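Local coordinates for SPbeta prophage-derived uncharacterized protein YomS (Bacillus subtilis, PDB 6I5O), which is of unknown function but belongs to a prophage lytic cassette and assembles as five copies of an all-beta chain, at residues A[57-62]-A[98-103]; A[71-76]-A[86-91]. All blocks are in the same frame, centred on the assembly; numbering follows the deposited sequence. Where two conformers were deposited one is given.

Contact 1: residues A[57-62]-A[98-103]; sequences YAVDEN and KVMFEV
Y57 to V59 and K98 to M100 form an antiparallel strand pair that joins the end of strand 51-59 to the start of strand 98-107. Y57 N gives M100 O a bond of 2.8 Å, and M100 N returns one to Y57 O at 2.9 Å. V59 N reaches K98 O at 2.9 Å, whereas K98 N to V59 O is weak. Between these two hydrogen-bonded pairs A58 and V99 form a non-hydrogen-bonded one, V99 CA lying 3.3 Å from Y57 O in a CA-H...O contact. This is a regular antiparallel beta sheet with two unlike faces. A58 and V99 share one face, where V99 packs on L41 and A58 meets Y88 of a neighbouring subunit; Y57, V59, K98 and M100 share the other. There V59 CG2, anti to its carbonyl carbon, is brought to 3.9 Å from M100 CB; in the conformer given, the sulfur of M100 lies obliquely beside the Y57 ring, a Met-aromatic contact that a second deposited conformer leaves less certain. Farther along, E102 is extended, with CG anti to the backbone N (chi1 179°), which carries OE1 to 3.4 Å from Y57 CE2; ring and carboxylate planes are 42° apart. Water 1 donates to E102 OE1 and bonds Y57 OH at 2.6 Å. K65 bridges the same pair, by a salt bridge to E102 and a cation-pi contact with Y57.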
loop_
_atom_site.group_PDB
_atom_site.type_symbol
_atom_site.label_atom_id
_atom_site.label_comp_id
_atom_site.label_asym_id
_atom_site.label_seq_id
_atom_site.Cartn_x
_atom_site.Cartn_y
_atom_site.Cartn_z
ATOM N N TYR A 57 5.753 -11.124 18.791
ATOM C CA TYR A 57 5.664 -9.976 19.710
ATOM C C TYR A 57 6.393 -8.759 19.187
ATOM O O TYR A 57 7.470 -8.793 18.561
ATOM C CB TYR A 57 6.289 -10.317 21.076
ATOM C CG TYR A 57 5.469 -11.277 21.866
ATOM C CD1 TYR A 57 4.275 -10.920 22.422
ATOM C CD2 TYR A 57 5.897 -12.588 22.072
ATOM C CE1 TYR A 57 3.513 -11.749 23.205
ATOM C CE2 TYR A 57 5.151 -13.444 22.853
ATOM C CZ TYR A 57 3.943 -13.043 23.396
ATOM O OH TYR A 57 3.180 -13.881 24.163
ATOM N N ALA A 58 5.774 -7.615 19.460
ATOM C CA ALA A 58 6.432 -6.304 19.483
ATOM C C ALA A 58 6.906 -6.030 20.899
ATOM O O ALA A 58 6.205 -6.403 21.842
ATOM C CB ALA A 58 5.493 -5.243 18.996
ATOM N N VAL A 59 8.070 -5.408 21.032
ATOM C CA VAL A 59 8.633 -5.115 22.357
ATOM C C VAL A 59 9.007 -3.634 22.395
ATOM O O VAL A 59 9.682 -3.168 21.510
ATOM C CB VAL A 59 9.841 -6.019 22.665
ATOM C CG1 VAL A 59 10.374 -5.741 24.065
ATOM C CG2 VAL A 59 9.490 -7.471 22.491
ATOM N N ASP A 60 8.588 -2.936 23.439
ATOM C CA ASP A 60 8.935 -1.524 23.578
ATOM C C ASP A 60 10.237 -1.311 24.353
ATOM O O ASP A 60 10.872 -2.269 24.775
ATOM C CB ASP A 60 7.747 -0.718 24.120
ATOM C CG ASP A 60 7.409 -0.869 25.577
ATOM O OD1 ASP A 60 8.222 -1.485 26.311
ATOM O OD2 ASP A 60 6.317 -0.313 26.005
ATOM N N GLU A 61 10.618 -0.066 24.538
ATOM C CA GLU A 61 11.923 0.307 25.158
ATOM C C GLU A 61 11.955 -0.136 26.616
ATOM O O GLU A 61 13.056 -0.193 27.163
ATOM C CB GLU A 61 12.172 1.810 25.008
ATOM C CG GLU A 61 12.806 2.123 23.651
ATOM C CD GLU A 61 13.373 3.523 23.401
ATOM O OE1 GLU A 61 12.508 4.439 23.402
ATOM O OE2 GLU A 61 14.651 3.695 23.182
ATOM N N ASN A 62 10.807 -0.380 27.238
ATOM C CA ASN A 62 10.746 -0.838 28.655
ATOM C C ASN A 62 10.660 -2.357 28.760
ATOM O O ASN A 62 10.594 -2.883 29.862
ATOM C CB ASN A 62 9.568 -0.213 29.379
ATOM C CG ASN A 62 9.706 1.285 29.440
ATOM O OD1 ASN A 62 8.755 2.023 29.150
ATOM N ND2 ASN A 62 10.909 1.771 29.705
ATOM N N LYS A 98 11.342 -2.944 18.913
ATOM C CA LYS A 98 11.918 -4.304 18.804
ATOM C C LYS A 98 10.828 -5.274 18.403
ATOM O O LYS A 98 9.650 -5.044 18.666
ATOM C CB LYS A 98 12.477 -4.791 20.125
ATOM C CG LYS A 98 13.894 -4.344 20.428
ATOM C CD LYS A 98 14.317 -4.808 21.799
ATOM C CE LYS A 98 15.816 -4.808 21.977
ATOM N NZ LYS A 98 16.179 -5.300 23.324
ATOM N N VAL A 99 11.274 -6.372 17.795
ATOM C CA VAL A 99 10.374 -7.532 17.593
ATOM C C VAL A 99 11.054 -8.782 18.148
ATOM O O VAL A 99 12.302 -8.859 18.185
ATOM C CB VAL A 99 9.958 -7.676 16.112
ATOM C CG1 VAL A 99 9.078 -6.529 15.659
ATOM C CG2 VAL A 99 11.133 -7.820 15.204
ATOM N N MET A 100 10.226 -9.724 18.529
ATOM C CA MET A 100 10.628 -10.967 19.201
ATOM C C MET A 100 9.691 -12.080 18.753
ATOM O O MET A 100 8.499 -11.848 18.600
ATOM C CB MET A 100 10.550 -10.773 20.718
ATOM C CG MET A 100 10.665 -12.093 21.454
ATOM S SD MET A 100 10.148 -12.012 23.187
ATOM C CE MET A 100 11.486 -11.014 23.727
ATOM N N PHE A 101 10.240 -13.268 18.533
ATOM C CA PHE A 101 9.460 -14.462 18.119
ATOM C C PHE A 101 9.726 -15.545 19.135
ATOM O O PHE A 101 10.809 -16.173 19.041
ATOM C CB PHE A 101 9.868 -14.873 16.708
ATOM C CG PHE A 101 9.357 -13.867 15.734
ATOM C CD1 PHE A 101 10.038 -12.669 15.500
ATOM C CD2 PHE A 101 8.080 -14.007 15.189
ATOM C CE1 PHE A 101 9.449 -11.652 14.774
ATOM C CE2 PHE A 101 7.520 -13.008 14.432
ATOM C CZ PHE A 101 8.190 -11.835 14.242
ATOM N N GLU A 102 8.833 -15.712 20.082
ATOM C CA GLU A 102 9.049 -16.593 21.240
ATOM C C GLU A 102 8.697 -18.033 20.855
ATOM O O GLU A 102 7.576 -18.284 20.366
ATOM C CB GLU A 102 8.155 -16.171 22.392
ATOM C CG GLU A 102 8.319 -17.075 23.617
ATOM C CD GLU A 102 7.613 -16.589 24.844
ATOM O OE1 GLU A 102 7.033 -15.468 24.811
ATOM O OE2 GLU A 102 7.815 -17.219 25.896
ATOM N N VAL A 103 9.628 -18.965 21.127
ATOM C CA VAL A 103 9.306 -20.405 21.078
ATOM C C VAL A 103 8.660 -20.727 22.416
ATOM O O VAL A 103 9.391 -20.807 23.436
ATOM C CB VAL A 103 10.558 -21.246 20.786
ATOM C CG1 VAL A 103 10.255 -22.724 20.879
ATOM C CG2 VAL A 103 11.170 -20.878 19.451
HETATM O O HOH W 1 4.306 -15.862 25.454
#

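Contact 2: residues A[71-76]-A[86-91]; sequences TNKTDF and NEYWDF
T71 and D90 face each other as an antiparallel hydrogen-bonded pair, with T71 N bonded to D90 O and D90 N to T71 O at 2.8 Å. N72 and W89 follow as a non-hydrogen-bonded pair, and K73 N adds a nearly straight bond to Y88 O (170°) where strand 65-72 gives way to a turn. N72 CB sits over one face of the W89 indole, 3.7 Å from the centroid of its six-membered ring, a CH-pi contact set slightly toward the rim. The indole is fixed at its edge too: W89 NE1 donates in the ring plane to E87 OE1, which also accepts from T82. The N72 amide, with CG anti to the backbone N (chi1 -179°), sends ND2 to E87 OE2 in a weak bond of 3.2 Å. From the turn, K73 bends at its last two torsions and curls around the D90 carboxylate, so that NZ forms a salt bridge with D90 OD2 at 2.7 Å, on the syn lone pair of that oxygen, while CD packs 3.6 Å from Y88 CB. D90 OD1 is bound by T42, and K73 NZ by D92 O of a neighbouring subunit. Water 3 joins N72 OD1, T74 OG1 and Y88 N. N72 OD1 accepts T74 N at 2.8 Å, so one strand leaves the sheet through an Asx turn, while its partner starts at a G1 beta bulge formed by N86 and E87 against I45.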
loop_
_atom_site.group_PDB
_atom_site.type_symbol
_atom_site.label_atom_id
_atom_site.label_comp_id
_atom_site.label_asym_id
_atom_site.label_seq_id
_atom_site.Cartn_x
_atom_site.Cartn_y
_atom_site.Cartn_z
ATOM N N THR A 71 0.900 -11.529 8.457
ATOM C CA THR A 71 0.191 -12.177 7.333
ATOM C C THR A 71 0.987 -13.381 6.854
ATOM O O THR A 71 2.163 -13.244 6.539
ATOM C CB THR A 71 -0.079 -11.203 6.199
ATOM O OG1 THR A 71 -0.774 -10.060 6.743
ATOM C CG2 THR A 71 -0.880 -11.827 5.093
ATOM N N ASN A 72 0.318 -14.531 6.793
ATOM C CA ASN A 72 0.951 -15.784 6.314
ATOM C C ASN A 72 1.060 -15.693 4.791
ATOM O O ASN A 72 0.006 -15.508 4.137
ATOM C CB ASN A 72 0.124 -16.956 6.816
ATOM C CG ASN A 72 0.642 -18.310 6.452
ATOM O OD1 ASN A 72 1.263 -18.502 5.401
ATOM N ND2 ASN A 72 0.384 -19.313 7.307
ATOM N N LYS A 73 2.258 -15.853 4.256
ATOM C CA LYS A 73 2.437 -15.682 2.789
ATOM C C LYS A 73 1.860 -16.858 2.013
ATOM O O LYS A 73 1.713 -16.711 0.774
ATOM C CB LYS A 73 3.896 -15.493 2.408
ATOM C CG LYS A 73 4.511 -14.245 2.956
ATOM C CD LYS A 73 5.894 -13.978 2.479
ATOM C CE LYS A 73 5.984 -13.399 1.110
ATOM N NZ LYS A 73 5.571 -11.966 1.171
ATOM N N THR A 74 1.516 -17.973 2.632
ATOM C CA THR A 74 0.944 -19.133 1.925
ATOM C C THR A 74 -0.520 -18.885 1.617
ATOM O O THR A 74 -0.995 -19.258 0.496
ATOM C CB THR A 74 1.177 -20.446 2.676
ATOM O OG1 THR A 74 2.595 -20.705 2.618
ATOM C CG2 THR A 74 0.409 -21.586 2.061
ATOM N N ASP A 75 -1.277 -18.377 2.564
ATOM C CA ASP A 75 -2.749 -18.318 2.403
ATOM C C ASP A 75 -3.336 -16.939 2.746
ATOM O O ASP A 75 -4.568 -16.828 2.811
ATOM C CB ASP A 75 -3.356 -19.420 3.247
ATOM C CG ASP A 75 -3.046 -19.336 4.728
ATOM O OD1 ASP A 75 -2.490 -18.305 5.183
ATOM O OD2 ASP A 75 -3.304 -20.336 5.459
ATOM N N PHE A 76 -2.502 -15.952 3.018
ATOM C CA PHE A 76 -2.904 -14.588 3.423
ATOM C C PHE A 76 -3.706 -14.614 4.728
ATOM O O PHE A 76 -4.352 -13.595 5.004
ATOM C CB PHE A 76 -3.647 -13.872 2.282
ATOM C CG PHE A 76 -2.776 -13.566 1.102
ATOM C CD1 PHE A 76 -1.583 -12.899 1.267
ATOM C CD2 PHE A 76 -3.083 -14.015 -0.161
ATOM C CE1 PHE A 76 -0.768 -12.588 0.190
ATOM C CE2 PHE A 76 -2.288 -13.682 -1.245
ATOM C CZ PHE A 76 -1.117 -12.989 -1.076
ATOM N N ASN A 86 7.515 -24.432 8.374
ATOM C CA ASN A 86 7.601 -24.146 6.920
ATOM C C ASN A 86 6.596 -23.048 6.546
ATOM O O ASN A 86 5.703 -23.294 5.680
ATOM C CB ASN A 86 7.442 -25.404 6.075
ATOM C CG ASN A 86 7.781 -25.107 4.627
ATOM O OD1 ASN A 86 8.505 -24.148 4.379
ATOM N ND2 ASN A 86 7.284 -25.933 3.720
ATOM N N GLU A 87 6.718 -21.921 7.207
ATOM C CA GLU A 87 5.823 -20.779 6.916
ATOM C C GLU A 87 6.631 -19.497 6.905
ATOM O O GLU A 87 7.597 -19.333 7.693
ATOM C CB GLU A 87 4.765 -20.568 8.004
ATOM C CG GLU A 87 3.724 -21.617 8.049
ATOM C CD GLU A 87 2.652 -21.372 9.098
ATOM O OE1 GLU A 87 2.956 -20.782 10.144
ATOM O OE2 GLU A 87 1.548 -21.877 8.844
ATOM N N TYR A 88 6.188 -18.583 6.033
ATOM C CA TYR A 88 6.635 -17.183 6.050
ATOM C C TYR A 88 5.507 -16.318 6.620
ATOM O O TYR A 88 4.330 -16.452 6.189
ATOM C CB TYR A 88 6.953 -16.699 4.641
ATOM C CG TYR A 88 8.219 -17.293 4.068
ATOM C CD1 TYR A 88 9.472 -16.733 4.266
ATOM C CD2 TYR A 88 8.114 -18.368 3.221
ATOM C CE1 TYR A 88 10.620 -17.261 3.690
ATOM C CE2 TYR A 88 9.251 -18.905 2.634
ATOM C CZ TYR A 88 10.489 -18.373 2.858
ATOM O OH TYR A 88 11.585 -18.911 2.236
ATOM N N TRP A 89 5.887 -15.368 7.475
ATOM C CA TRP A 89 4.932 -14.391 8.028
ATOM C C TRP A 89 5.485 -12.994 7.800
ATOM O O TRP A 89 6.656 -12.709 8.132
ATOM C CB TRP A 89 4.737 -14.629 9.516
ATOM C CG TRP A 89 3.970 -15.851 9.831
ATOM C CD1 TRP A 89 4.467 -17.118 9.984
ATOM C CD2 TRP A 89 2.561 -15.952 10.040
ATOM N NE1 TRP A 89 3.443 -17.991 10.238
ATOM C CE2 TRP A 89 2.267 -17.294 10.274
ATOM C CE3 TRP A 89 1.508 -15.015 10.036
ATOM C CZ2 TRP A 89 0.981 -17.746 10.554
ATOM C CZ3 TRP A 89 0.231 -15.456 10.281
ATOM C CH2 TRP A 89 -0.017 -16.802 10.578
ATOM N N ASP A 90 4.635 -12.113 7.292
ATOM C CA ASP A 90 4.981 -10.716 6.956
ATOM C C ASP A 90 4.439 -9.755 8.013
ATOM O O ASP A 90 3.276 -9.893 8.425
ATOM C CB ASP A 90 4.388 -10.320 5.625
ATOM C CG ASP A 90 5.077 -10.841 4.417
ATOM O OD1 ASP A 90 6.231 -11.347 4.547
ATOM O OD2 ASP A 90 4.375 -10.840 3.368
ATOM N N PHE A 91 5.274 -8.798 8.378
ATOM C CA PHE A 91 4.921 -7.821 9.430
ATOM C C PHE A 91 5.311 -6.433 8.998
ATOM O O PHE A 91 6.350 -6.226 8.386
ATOM C CB PHE A 91 5.650 -8.111 10.740
ATOM C CG PHE A 91 5.409 -9.479 11.296
ATOM C CD1 PHE A 91 6.149 -10.569 10.890
ATOM C CD2 PHE A 91 4.354 -9.681 12.178
ATOM C CE1 PHE A 91 5.886 -11.818 11.389
ATOM C CE2 PHE A 91 4.092 -10.938 12.690
ATOM C CZ PHE A 91 4.850 -11.997 12.275
HETATM O O HOH W 2 0.998 -8.196 7.865
HETATM O O HOH W 3 3.872 -19.326 4.653
HETATM O O HOH W 4 3.011 -22.857 4.524
#

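After strands 8-19, 21-24, 33-34 and 40-46, the chain lays down strand 51-59, whose end, in 57-62, supplies the first half of contact 1. It turns back as strand 65-72, a neighbour of 51-59 in the sheet, and enters contact 2 at 71-76. A short excursion through strands 78-79 and 81-82 ends when 86-91 closes contact 2. Strand 98-107 then returns to strand 51-59 and closes contact 1, so the smaller loop lies wholly within the larger. Their centres are about 19 Å apart, on opposite sides of the chain centre, yet they touch: F101 CE2 is 3.6 Å from F91 CZ, and F56 meets both rings, tying the strands together through the interior.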